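PDB 6RXD: histidine acid phosphatase from Bifidobacterium longum subsp. infantis, which probably removes phosphate from inositol polyphosphates such as phytate, and from 2,3-bisphosphoglycerate. Local coordinates for residues A[109-114]-A[441-446]; A[13-18]-A[315-320]; A[21-26]-A[473-478]. All coordinates share one frame; numbering follows the deposited sequence.

Contact 1: residues A[109-114]-A[441-446]; sequences YGIGER and PMAANV
Ile111 on helix 102-118 presses its CD1 methyl against Ala443, in the turn before strand 445-453, and Asn445, the first residue of that strand. A helix packs here on the turn and first residue of a sheet strand, in the alpha/beta part of a branch 2 histidine phosphatase. Ile111 CD1 lies 3.8 Å from Ala443 CB, 3.6 Å from Asn445 ND2 and 3.7 Å from Ala443 O. One methyl meets a methyl, an amide nitrogen and a carbonyl oxygen, and all three residues are buried. Ile111 has CG1 anti to its carbonyl carbon (chi1 -64°) and CD1 extended beyond it, which carries the methyl out from the helix. The side chains of Ile111 and Asn445 run past each other in opposite directions.

The next shell fixes the amide. Asn445 CG sits between its backbone N and carbonyl carbon (chi1 63°), and the amide folds back over the turn. Asn445 ND2 donates to Ala443 O at 3.0 Å, almost straight at 171° and in the plane of the amide. ND2 also bonds Tyr16 OH, and OD1 bonds Gln447 NE2. The carbonyl of Ala443 and the amide N of Gln447 together set which way round the amide lies. A leucine here could make none of these bonds, and would probably cost Ala443 O and Tyr16 OH one partner each and leave the turn less firmly tied to the strand.

Phe150 of helix 141-157 packs on Ile111. Pro441 to Ala444 form a type II beta turn, with Ala443 in a left-handed conformation, closed by Ala444 N bonding Pro441 O at 3.1 Å.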
ATOM      1  N   TYR A 109      -6.685   7.251  11.159  1.00 15.71           N
ATOM      2  CA  TYR A 109      -7.625   7.796  12.135  1.00 14.56           C
ATOM      3  C   TYR A 109      -9.016   7.913  11.504  1.00 12.94           C
ATOM      4  O   TYR A 109     -10.017   7.510  12.099  1.00 14.32           O
ATOM      5  CB  TYR A 109      -7.114   9.153  12.614  1.00 11.45           C
ATOM      6  CG  TYR A 109      -7.920   9.755  13.748  1.00 18.15           C
ATOM      7  CD1 TYR A 109      -7.512   9.605  15.069  1.00 25.27           C
ATOM      8  CD2 TYR A 109      -9.081  10.477  13.493  1.00 22.00           C
ATOM      9  CE1 TYR A 109      -8.237  10.155  16.105  1.00 27.41           C
ATOM     10  CE2 TYR A 109      -9.819  11.029  14.526  1.00 26.93           C
ATOM     11  CZ  TYR A 109      -9.389  10.862  15.828  1.00 21.39           C
ATOM     12  OH  TYR A 109     -10.114  11.415  16.859  1.00 32.16           O
ATOM     13  N   GLY A 110      -9.077   8.436  10.281  1.00 14.76           N
ATOM     14  CA  GLY A 110     -10.353   8.613   9.608  1.00 17.17           C
ATOM     15  C   GLY A 110     -10.997   7.296   9.225  1.00 13.94           C
ATOM     16  O   GLY A 110     -12.205   7.115   9.364  1.00 15.40           O
ATOM     17  N   ILE A 111     -10.191   6.364   8.735  1.00 11.19           N
ATOM     18  CA  ILE A 111     -10.712   5.048   8.377  1.00 13.21           C
ATOM     19  C   ILE A 111     -11.328   4.377   9.616  1.00 13.80           C
ATOM     20  O   ILE A 111     -12.410   3.783   9.534  1.00 15.22           O
ATOM     21  CB  ILE A 111      -9.629   4.153   7.744  1.00 12.04           C
ATOM     22  CG1 ILE A 111      -9.157   4.753   6.412  1.00 12.93           C
ATOM     23  CG2 ILE A 111     -10.187   2.744   7.487  1.00 13.47           C
ATOM     24  CD1 ILE A 111      -7.889   4.082   5.835  1.00 12.66           C
ATOM     25  N   GLY A 112     -10.652   4.500  10.758  1.00 13.17           N
ATOM     26  CA  GLY A 112     -11.154   3.965  12.022  1.00 11.31           C
ATOM     27  C   GLY A 112     -12.436   4.619  12.511  1.00 15.37           C
ATOM     28  O   GLY A 112     -13.364   3.920  12.939  1.00 17.81           O
ATOM     29  N   GLU A 113     -12.491   5.951  12.467  1.00 16.04           N
ATOM     30  CA  GLU A 113     -13.724   6.679  12.789  1.00 15.08           C
ATOM     31  C   GLU A 113     -14.888   6.152  11.963  1.00 15.88           C
ATOM     32  O   GLU A 113     -15.964   5.863  12.490  1.00 16.21           O
ATOM     33  CB  GLU A 113     -13.610   8.164  12.438  1.00 19.21           C
ATOM     34  CG  GLU A 113     -12.651   9.011  13.212  1.00 33.07           C
ATOM     35  CD  GLU A 113     -12.804  10.478  12.825  1.00 42.15           C
ATOM     36  OE1 GLU A 113     -12.639  10.803  11.626  1.00 47.35           O
ATOM     37  OE2 GLU A 113     -13.123  11.297  13.711  1.00 40.84           O
ATOM     38  N   ARG A 114     -14.683   6.060  10.650  1.00 15.33           N
ATOM     39  CA  ARG A 114     -15.765   5.672   9.754  1.00 13.46           C
ATOM     40  C   ARG A 114     -16.105   4.183   9.841  1.00 15.84           C
ATOM     41  O   ARG A 114     -17.226   3.779   9.527  1.00 17.84           O
ATOM     42  CB  ARG A 114     -15.441   6.080   8.308  1.00 15.14           C
ATOM     43  CG  ARG A 114     -15.276   7.587   8.141  1.00 16.15           C
ATOM     44  CD  ARG A 114     -15.072   7.986   6.685  1.00 16.32           C
ATOM     45  NE  ARG A 114     -13.818   7.454   6.146  1.00 15.27           N
ATOM     46  CZ  ARG A 114     -12.646   8.085   6.217  1.00 16.95           C
ATOM     47  NH1 ARG A 114     -12.552   9.274   6.799  1.00 18.18           N
ATOM     48  NH2 ARG A 114     -11.560   7.527   5.709  1.00 14.08           N
ATOM     49  N   PRO A 441      -3.142   2.506  -3.124  1.00  9.60           N
ATOM     50  CA  PRO A 441      -2.701   3.801  -2.604  1.00 12.53           C
ATOM     51  C   PRO A 441      -2.250   3.628  -1.168  1.00 12.01           C
ATOM     52  O   PRO A 441      -2.408   2.554  -0.577  1.00 11.47           O
ATOM     53  CB  PRO A 441      -3.982   4.628  -2.626  1.00 12.04           C
ATOM     54  CG  PRO A 441      -5.119   3.599  -2.565  1.00 12.56           C
ATOM     55  CD  PRO A 441      -4.586   2.494  -3.424  1.00 12.04           C
ATOM     56  N   MET A 442      -1.682   4.680  -0.595  1.00 10.58           N
ATOM     57  CA  MET A 442      -1.429   4.644   0.829  1.00 10.50           C
ATOM     58  C   MET A 442      -2.745   4.399   1.566  1.00 10.36           C
ATOM     59  O   MET A 442      -3.807   4.917   1.166  1.00 11.40           O
ATOM     60  CB  MET A 442      -0.756   5.945   1.271  1.00 10.00           C
ATOM     61  CG  MET A 442       0.655   6.094   0.718  1.00 12.29           C
ATOM     62  SD  MET A 442       1.798   4.881   1.436  1.00 16.16           S
ATOM     63  CE  MET A 442       3.159   5.004   0.265  1.00 14.09           C
ATOM     64  N   ALA A 443      -2.674   3.595   2.627  1.00 12.89           N
ATOM     65  CA  ALA A 443      -3.835   3.187   3.431  1.00 10.34           C
ATOM     66  C   ALA A 443      -4.912   2.437   2.648  1.00 10.84           C
ATOM     67  O   ALA A 443      -6.059   2.370   3.071  1.00 11.89           O
ATOM     68  CB  ALA A 443      -4.455   4.397   4.190  1.00  9.99           C
ATOM     69  N   ALA A 444      -4.543   1.851   1.516  1.00 10.77           N
ATOM     70  CA  ALA A 444      -5.490   1.040   0.752  1.00  9.60           C
ATOM     71  C   ALA A 444      -6.119   0.006   1.666  1.00  8.72           C
ATOM     72  O   ALA A 444      -5.443  -0.576   2.496  1.00 11.93           O
ATOM     73  CB  ALA A 444      -4.775   0.333  -0.416  1.00 12.07           C
ATOM     74  N   ASN A 445      -7.414  -0.238   1.503  1.00 10.31           N
ATOM     75  CA  ASN A 445      -8.060  -1.190   2.380  1.00 11.46           C
ATOM     76  C   ASN A 445      -9.253  -1.892   1.754  1.00 11.39           C
ATOM     77  O   ASN A 445      -9.942  -1.345   0.886  1.00 10.28           O
ATOM     78  CB  ASN A 445      -8.449  -0.531   3.716  1.00 11.38           C
ATOM     79  CG  ASN A 445      -9.462   0.587   3.554  1.00 11.91           C
ATOM     80  OD1 ASN A 445     -10.668   0.383   3.712  1.00 14.42           O
ATOM     81  ND2 ASN A 445      -8.979   1.772   3.230  1.00 10.84           N
ATOM     82  N   VAL A 446      -9.482  -3.114   2.211  1.00 11.17           N
ATOM     83  CA  VAL A 446     -10.663  -3.861   1.833  1.00  9.58           C
ATOM     84  C   VAL A 446     -11.431  -4.118   3.117  1.00 12.27           C
ATOM     85  O   VAL A 446     -10.840  -4.511   4.118  1.00 14.15           O
ATOM     86  CB  VAL A 446     -10.278  -5.205   1.182  1.00  9.51           C
ATOM     87  CG1 VAL A 446     -11.510  -6.102   1.022  1.00 11.48           C
ATOM     88  CG2 VAL A 446      -9.586  -4.960  -0.183  1.00 10.39           C
TER

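Contact 2: residues A[13-18]-A[315-320]; sequences KQPYVA and AADMHN
Lys13 and Asp317 make the polar part of this contact. Lys13 O stands 2.6 Å from Asp317 OD2. Asp317 has its CG anti to its carbonyl carbon (chi1 -68°), and the acid group reaches across to the loop. The other oxygen meets carbon: Asp317 OD1 is 3.4 Å from Lys13 CG and 3.6 Å from Lys13 CB. The two side chains cross at about a right angle. The lysine chain bends at chi2 (56°) and leads its amine away. Lys13 NZ is 6.1 Å from Asp317 OD1, too far for a salt bridge.

The contact joins the N-terminal loop 13-18 to the end of helix 301-317. That helix probably belongs to the mainly helical domain that accompanies the alpha/beta core in this family.

Pro15 CG is 4.1 Å from Ala316 CB, the apolar contact. Pro15 CG also lies 3.7 Å from Asp317 OD2, carbon against oxygen. Tyr10 touches both Pro15 and Ala316, and Gln103 of helix 102-118 packs on the proline. Gln103 NE2 also bonds Ala316 O.

Within the loop, Gln14 NE2 donates to Pro15 O at 2.9 Å. The donor lies in the carbonyl plane, on a lone pair.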
ATOM      1  N   LYS A  13       2.320   5.706  -4.248  1.00 12.17           N
ATOM      2  CA  LYS A  13       2.453   6.718  -3.195  1.00  9.80           C
ATOM      3  C   LYS A  13       1.235   7.629  -3.163  1.00 11.49           C
ATOM      4  O   LYS A  13       1.191   8.572  -2.391  1.00 11.78           O
ATOM      5  CB  LYS A  13       3.715   7.573  -3.402  1.00 13.76           C
ATOM      6  CG  LYS A  13       4.954   7.101  -2.666  1.00 23.59           C
ATOM      7  CD  LYS A  13       5.327   5.677  -2.977  1.00 24.58           C
ATOM      8  CE  LYS A  13       6.688   5.348  -2.352  1.00 26.72           C
ATOM      9  NZ  LYS A  13       6.898   3.893  -2.189  1.00 28.79           N
ATOM     10  N   GLN A  14       0.238   7.349  -3.994  1.00 11.36           N
ATOM     11  CA  GLN A  14      -0.992   8.134  -3.980  1.00 11.26           C
ATOM     12  C   GLN A  14      -1.561   8.261  -2.558  1.00 11.46           C
ATOM     13  O   GLN A  14      -1.824   7.253  -1.887  1.00 11.51           O
ATOM     14  CB  GLN A  14      -2.030   7.444  -4.874  1.00 10.94           C
ATOM     15  CG  GLN A  14      -3.440   8.001  -4.747  1.00 12.16           C
ATOM     16  CD  GLN A  14      -3.537   9.428  -5.203  1.00 14.28           C
ATOM     17  OE1 GLN A  14      -3.093   9.769  -6.309  1.00 16.33           O
ATOM     18  NE2 GLN A  14      -4.128  10.283  -4.366  1.00 14.13           N
ATOM     19  N   PRO A  15      -1.747   9.500  -2.076  1.00 10.22           N
ATOM     20  CA  PRO A  15      -2.379   9.581  -0.754  1.00  9.39           C
ATOM     21  C   PRO A  15      -3.822   9.057  -0.766  1.00 11.16           C
ATOM     22  O   PRO A  15      -4.563   9.238  -1.744  1.00 13.79           O
ATOM     23  CB  PRO A  15      -2.360  11.084  -0.459  1.00 11.60           C
ATOM     24  CG  PRO A  15      -1.145  11.586  -1.230  1.00 10.23           C
ATOM     25  CD  PRO A  15      -1.204  10.798  -2.515  1.00 11.54           C
ATOM     26  N   TYR A  16      -4.215   8.393   0.317  1.00 11.76           N
ATOM     27  CA  TYR A  16      -5.571   7.869   0.422  1.00 11.04           C
ATOM     28  C   TYR A  16      -6.600   8.953   0.179  1.00 11.86           C
ATOM     29  O   TYR A  16      -6.471  10.070   0.694  1.00 13.10           O
ATOM     30  CB  TYR A  16      -5.793   7.298   1.817  1.00  8.97           C
ATOM     31  CG  TYR A  16      -7.061   6.494   1.941  1.00  9.90           C
ATOM     32  CD1 TYR A  16      -7.195   5.290   1.277  1.00 10.30           C
ATOM     33  CD2 TYR A  16      -8.112   6.934   2.737  1.00 13.22           C
ATOM     34  CE1 TYR A  16      -8.357   4.526   1.396  1.00 12.22           C
ATOM     35  CE2 TYR A  16      -9.270   6.186   2.870  1.00 14.39           C
ATOM     36  CZ  TYR A  16      -9.387   4.985   2.199  1.00 13.77           C
ATOM     37  OH  TYR A  16     -10.546   4.248   2.336  1.00 13.11           O
ATOM     38  N   VAL A  17      -7.621   8.617  -0.603  1.00 14.24           N
ATOM     39  CA  VAL A  17      -8.729   9.532  -0.848  1.00 12.59           C
ATOM     40  C   VAL A  17      -9.909   9.094   0.012  1.00 13.52           C
ATOM     41  O   VAL A  17     -10.567   8.104  -0.288  1.00 16.14           O
ATOM     42  CB  VAL A  17      -9.124   9.548  -2.327  1.00 19.73           C
ATOM     43  CG1 VAL A  17     -10.275  10.529  -2.549  1.00 18.20           C
ATOM     44  CG2 VAL A  17      -7.929   9.934  -3.184  1.00 20.59           C
ATOM     45  N   ALA A  18     -10.156   9.822   1.096  1.00 16.11           N
ATOM     46  CA  ALA A  18     -11.250   9.481   2.011  1.00 14.87           C
ATOM     47  C   ALA A  18     -12.595   9.726   1.330  1.00 22.34           C
ATOM     48  O   ALA A  18     -12.711  10.617   0.485  1.00 19.24           O
ATOM     49  CB  ALA A  18     -11.147  10.295   3.287  1.00 18.47           C
ATOM     50  N   ALA A 315       6.882  13.601  -1.359  1.00 11.65           N
ATOM     51  CA  ALA A 315       6.477  14.941  -0.923  1.00 13.15           C
ATOM     52  C   ALA A 315       4.969  15.014  -0.749  1.00 17.43           C
ATOM     53  O   ALA A 315       4.483  15.659   0.180  1.00 14.68           O
ATOM     54  CB  ALA A 315       6.933  15.986  -1.909  1.00 13.80           C
ATOM     55  N   ALA A 316       4.224  14.358  -1.635  1.00 12.92           N
ATOM     56  CA  ALA A 316       2.763  14.340  -1.508  1.00 12.28           C
ATOM     57  C   ALA A 316       2.340  13.650  -0.217  1.00 13.37           C
ATOM     58  O   ALA A 316       1.354  14.038   0.416  1.00 15.77           O
ATOM     59  CB  ALA A 316       2.128  13.653  -2.707  1.00 13.55           C
ATOM     60  N   ASP A 317       3.072  12.603   0.154  1.00 10.98           N
ATOM     61  CA  ASP A 317       2.783  11.844   1.370  1.00 10.79           C
ATOM     62  C   ASP A 317       3.192  12.631   2.594  1.00 11.35           C
ATOM     63  O   ASP A 317       2.693  12.380   3.694  1.00 13.61           O
ATOM     64  CB  ASP A 317       3.536  10.510   1.340  1.00 11.14           C
ATOM     65  CG  ASP A 317       3.011   9.576   0.279  1.00 14.00           C
ATOM     66  OD1 ASP A 317       3.576   8.475   0.132  1.00 12.26           O
ATOM     67  OD2 ASP A 317       2.017   9.943  -0.394  1.00 15.29           O
ATOM     68  N   MET A 318       4.102  13.585   2.400  1.00 10.74           N
ATOM     69  CA  MET A 318       4.600  14.413   3.496  1.00 10.83           C
ATOM     70  C   MET A 318       3.958  15.794   3.493  1.00 12.87           C
ATOM     71  O   MET A 318       4.552  16.778   3.953  1.00 14.51           O
ATOM     72  CB  MET A 318       6.127  14.541   3.443  1.00 11.62           C
ATOM     73  CG  MET A 318       6.829  13.188   3.468  1.00 14.71           C
ATOM     74  SD  MET A 318       8.609  13.347   3.739  1.00 17.51           S
ATOM     75  CE  MET A 318       8.645  13.810   5.474  1.00 22.19           C
ATOM     76  N   HIS A 319       2.742  15.865   2.969  1.00 12.43           N
ATOM     77  CA  HIS A 319       2.017  17.128   2.902  1.00 13.00           C
ATOM     78  C   HIS A 319       1.962  17.851   4.246  1.00 14.07           C
ATOM     79  O   HIS A 319       2.134  19.072   4.307  1.00 14.61           O
ATOM     80  CB  HIS A 319       0.602  16.870   2.380  1.00 15.17           C
ATOM     81  CG  HIS A 319      -0.225  18.109   2.255  1.00 24.32           C
ATOM     82  ND1 HIS A 319      -0.993  18.595   3.291  1.00 33.32           N
ATOM     83  CD2 HIS A 319      -0.397  18.966   1.221  1.00 34.46           C
ATOM     84  CE1 HIS A 319      -1.606  19.698   2.899  1.00 27.00           C
ATOM     85  NE2 HIS A 319      -1.260  19.946   1.647  1.00 32.15           N
ATOM     86  N   ASN A 320       1.718  17.114   5.327  1.00 13.63           N
ATOM     87  CA  ASN A 320       1.569  17.767   6.629  1.00 14.07           C
ATOM     88  C   ASN A 320       2.874  18.359   7.140  1.00 16.95           C
ATOM     89  O   ASN A 320       2.868  19.260   7.965  1.00 19.35           O
ATOM     90  CB  ASN A 320       0.993  16.811   7.681  1.00 15.44           C
ATOM     91  CG  ASN A 320      -0.426  16.390   7.372  1.00 20.04           C
ATOM     92  OD1 ASN A 320      -0.853  16.398   6.221  1.00 23.64           O
ATOM     93  ND2 ASN A 320      -1.173  16.026   8.412  1.00 22.18           N
TER

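Contact 3: residues A[21-26]-A[473-478]; sequences DATASS and NENEVP
Thr23 meets Glu474 at the closest point of this contact, with Thr23 CG2 3.8 Å from Glu474 O. Thr23 OG1 is anti to the carbonyl carbon (chi1 -65°), and CG2, anti to the backbone N, is the branch turned to Glu474 and Asn475. Thr23 CG2 is also 4.3 Å from Asn475 OD1, a looser approach near the surface. Glu474 O also bonds Tyr27 OH. The acid group of Glu474 is held from other directions, by Tyr16 and Arg114.

The solvent side is wider. Ser26 O and Glu476 OE1 stand 4.4 Å apart, and a water spans them. The water donates to Glu476 OE1 at 2.8 Å and only weakly to Ser26 O at 3.4 Å. Glu476 OE2 hydrogen-bonds Ser28 OG and Thr491 OG1 and forms a salt bridge with Arg469.

On the helix side, Ser26 N bonds Thr23 O at 3.1 Å as short helix 21-24 ends.

The helix packs beside a beta hairpin at the edge of the main sheet. Strands 467-472 and 475-477 are antiparallel, and the two linking residues, Asn473 and Glu474, are both left-handed, as in a type I' turn.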
ATOM      1  N   ASP A  21     -18.879  12.951   2.163  1.00 25.69           N
ATOM      2  CA  ASP A  21     -20.083  12.710   2.958  1.00 29.73           C
ATOM      3  C   ASP A  21     -21.196  11.996   2.184  1.00 25.21           C
ATOM      4  O   ASP A  21     -21.938  11.199   2.751  1.00 33.33           O
ATOM      5  CB  ASP A  21     -20.598  14.022   3.556  1.00 37.21           C
ATOM      6  CG  ASP A  21     -19.753  14.500   4.717  1.00 48.55           C
ATOM      7  OD1 ASP A  21     -20.247  15.334   5.507  1.00 54.11           O
ATOM      8  OD2 ASP A  21     -18.598  14.035   4.843  1.00 48.59           O
ATOM      9  N   ALA A  22     -21.303  12.283   0.890  1.00 28.83           N
ATOM     10  CA  ALA A  22     -22.300  11.635   0.044  1.00 32.49           C
ATOM     11  C   ALA A  22     -22.047  10.132  -0.047  1.00 35.67           C
ATOM     12  O   ALA A  22     -22.960   9.320   0.123  1.00 34.04           O
ATOM     13  CB  ALA A  22     -22.284  12.247  -1.336  1.00 36.97           C
ATOM     14  N   THR A  23     -20.801   9.768  -0.326  1.00 31.17           N
ATOM     15  CA  THR A  23     -20.418   8.360  -0.420  1.00 25.42           C
ATOM     16  C   THR A  23     -20.654   7.621   0.895  1.00 21.69           C
ATOM     17  O   THR A  23     -21.282   6.557   0.921  1.00 24.12           O
ATOM     18  CB  THR A  23     -18.946   8.212  -0.841  1.00 27.25           C
ATOM     19  OG1 THR A  23     -18.779   8.720  -2.172  1.00 30.27           O
ATOM     20  CG2 THR A  23     -18.525   6.746  -0.805  1.00 22.97           C
ATOM     21  N   ALA A  24     -20.175   8.196   1.992  1.00 20.10           N
ATOM     22  CA  ALA A  24     -20.243   7.531   3.289  1.00 26.45           C
ATOM     23  C   ALA A  24     -21.674   7.387   3.807  1.00 27.37           C
ATOM     24  O   ALA A  24     -21.957   6.506   4.624  1.00 31.70           O
ATOM     25  CB  ALA A  24     -19.373   8.263   4.302  1.00 33.35           C
ATOM     26  N   SER A  25     -22.569   8.256   3.334  1.00 24.57           N
ATOM     27  CA  SER A  25     -23.973   8.228   3.739  1.00 33.89           C
ATOM     28  C   SER A  25     -24.848   7.378   2.819  1.00 33.62           C
ATOM     29  O   SER A  25     -26.039   7.206   3.087  1.00 35.18           O
ATOM     30  CB  SER A  25     -24.541   9.649   3.781  1.00 31.89           C
ATOM     31  OG  SER A  25     -24.540  10.221   2.482  1.00 37.09           O
ATOM     32  N   SER A  26     -24.273   6.850   1.741  1.00 26.71           N
ATOM     33  CA  SER A  26     -25.077   6.164   0.734  1.00 29.46           C
ATOM     34  C   SER A  26     -24.723   4.693   0.511  1.00 22.52           C
ATOM     35  O   SER A  26     -25.094   4.120  -0.512  1.00 23.75           O
ATOM     36  CB  SER A  26     -25.014   6.914  -0.599  1.00 38.49           C
ATOM     37  OG  SER A  26     -23.713   6.847  -1.154  1.00 48.40           O
ATOM     38  N   ASN A 473     -11.236   0.595  -0.676  1.00 10.56           N
ATOM     39  CA  ASN A 473     -10.888   1.994  -0.462  1.00 10.53           C
ATOM     40  C   ASN A 473     -12.133   2.838  -0.168  1.00 12.61           C
ATOM     41  O   ASN A 473     -12.263   3.989  -0.607  1.00 13.84           O
ATOM     42  CB  ASN A 473     -10.064   2.518  -1.648  1.00 10.58           C
ATOM     43  CG  ASN A 473      -8.810   1.685  -1.888  1.00 14.86           C
ATOM     44  OD1 ASN A 473      -8.237   1.154  -0.943  1.00 12.31           O
ATOM     45  ND2 ASN A 473      -8.379   1.569  -3.147  1.00 13.81           N
ATOM     46  N   GLU A 474     -13.033   2.225   0.601  1.00 10.39           N
ATOM     47  CA  GLU A 474     -14.286   2.820   1.059  1.00 15.11           C
ATOM     48  C   GLU A 474     -15.297   3.143  -0.038  1.00 15.03           C
ATOM     49  O   GLU A 474     -16.265   3.868   0.194  1.00 13.97           O
ATOM     50  CB  GLU A 474     -14.034   3.992   2.012  1.00 14.66           C
ATOM     51  CG  GLU A 474     -13.683   3.498   3.425  1.00 15.48           C
ATOM     52  CD  GLU A 474     -13.292   4.614   4.368  1.00 17.97           C
ATOM     53  OE1 GLU A 474     -12.205   5.193   4.165  1.00 14.31           O
ATOM     54  OE2 GLU A 474     -14.062   4.908   5.316  1.00 16.98           O
ATOM     55  N   ASN A 475     -15.094   2.577  -1.226  1.00 13.34           N
ATOM     56  CA  ASN A 475     -16.131   2.582  -2.251  1.00 11.92           C
ATOM     57  C   ASN A 475     -16.824   1.231  -2.238  1.00 13.07           C
ATOM     58  O   ASN A 475     -16.160   0.198  -2.227  1.00 12.20           O
ATOM     59  CB  ASN A 475     -15.521   2.817  -3.634  1.00 14.64           C
ATOM     60  CG  ASN A 475     -14.849   4.164  -3.751  1.00 17.09           C
ATOM     61  OD1 ASN A 475     -15.463   5.202  -3.472  1.00 19.13           O
ATOM     62  ND2 ASN A 475     -13.577   4.163  -4.143  1.00 21.88           N
ATOM     63  N   GLU A 476     -18.151   1.232  -2.229  1.00 13.81           N
ATOM     64  CA  GLU A 476     -18.888  -0.030  -2.304  1.00 13.66           C
ATOM     65  C   GLU A 476     -18.750  -0.599  -3.701  1.00 14.70           C
ATOM     66  O   GLU A 476     -19.009   0.089  -4.701  1.00 16.86           O
ATOM     67  CB  GLU A 476     -20.365   0.179  -1.943  1.00 18.40           C
ATOM     68  CG  GLU A 476     -21.187  -1.117  -1.893  1.00 18.01           C
ATOM     69  CD  GLU A 476     -22.541  -0.905  -1.240  1.00 17.60           C
ATOM     70  OE1 GLU A 476     -22.951   0.269  -1.127  1.00 19.94           O
ATOM     71  OE2 GLU A 476     -23.184  -1.897  -0.822  1.00 19.39           O
ATOM     72  N   VAL A 477     -18.325  -1.859  -3.778  1.00 13.58           N
ATOM     73  CA  VAL A 477     -18.098  -2.506  -5.060  1.00 13.09           C
ATOM     74  C   VAL A 477     -18.726  -3.888  -5.055  1.00 13.45           C
ATOM     75  O   VAL A 477     -18.874  -4.505  -3.999  1.00 14.04           O
ATOM     76  CB  VAL A 477     -16.584  -2.629  -5.381  1.00 16.42           C
ATOM     77  CG1 VAL A 477     -15.965  -1.252  -5.597  1.00 17.14           C
ATOM     78  CG2 VAL A 477     -15.854  -3.399  -4.280  1.00 14.68           C
ATOM     79  N   PRO A 478     -19.106  -4.375  -6.240  1.00 13.06           N
ATOM     80  CA  PRO A 478     -19.511  -5.775  -6.352  1.00 11.12           C
ATOM     81  C   PRO A 478     -18.310  -6.673  -6.135  1.00 13.08           C
ATOM     82  O   PRO A 478     -17.165  -6.241  -6.304  1.00 15.58           O
ATOM     83  CB  PRO A 478     -19.983  -5.890  -7.807  1.00 19.72           C
ATOM     84  CG  PRO A 478     -19.281  -4.771  -8.539  1.00 22.82           C
ATOM     85  CD  PRO A 478     -19.183  -3.652  -7.524  1.00 18.09           C
TER
HETATM   86  O   HOH W   1     -23.094   2.580  -2.720  1.00 35.84           O

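Overall arrangement
The N-terminal segment ties the contacts together. Tyr16 OH of contact 2 bonds Asn445 ND2 of contact 1 at 3.1 Å and Glu474 OE1 of contact 3 at 2.6 Å. Gln14 O meets Met442 N at 2.9 Å. Arg114 NE forms a 2.7 Å salt bridge with Glu474 OE2. Contact 1 is central, about 13 Å centre to centre from contact 2 and 12 Å from contact 3. Its turn is bonded to Arg44 and His45 of the RHG motif, which in this family marks the catalytic centre. Contact 3 lies away from the zinc sites. The Lys13 side chain is about 11 Å from that of Glu352, a zinc ligand in another structure but not in this model.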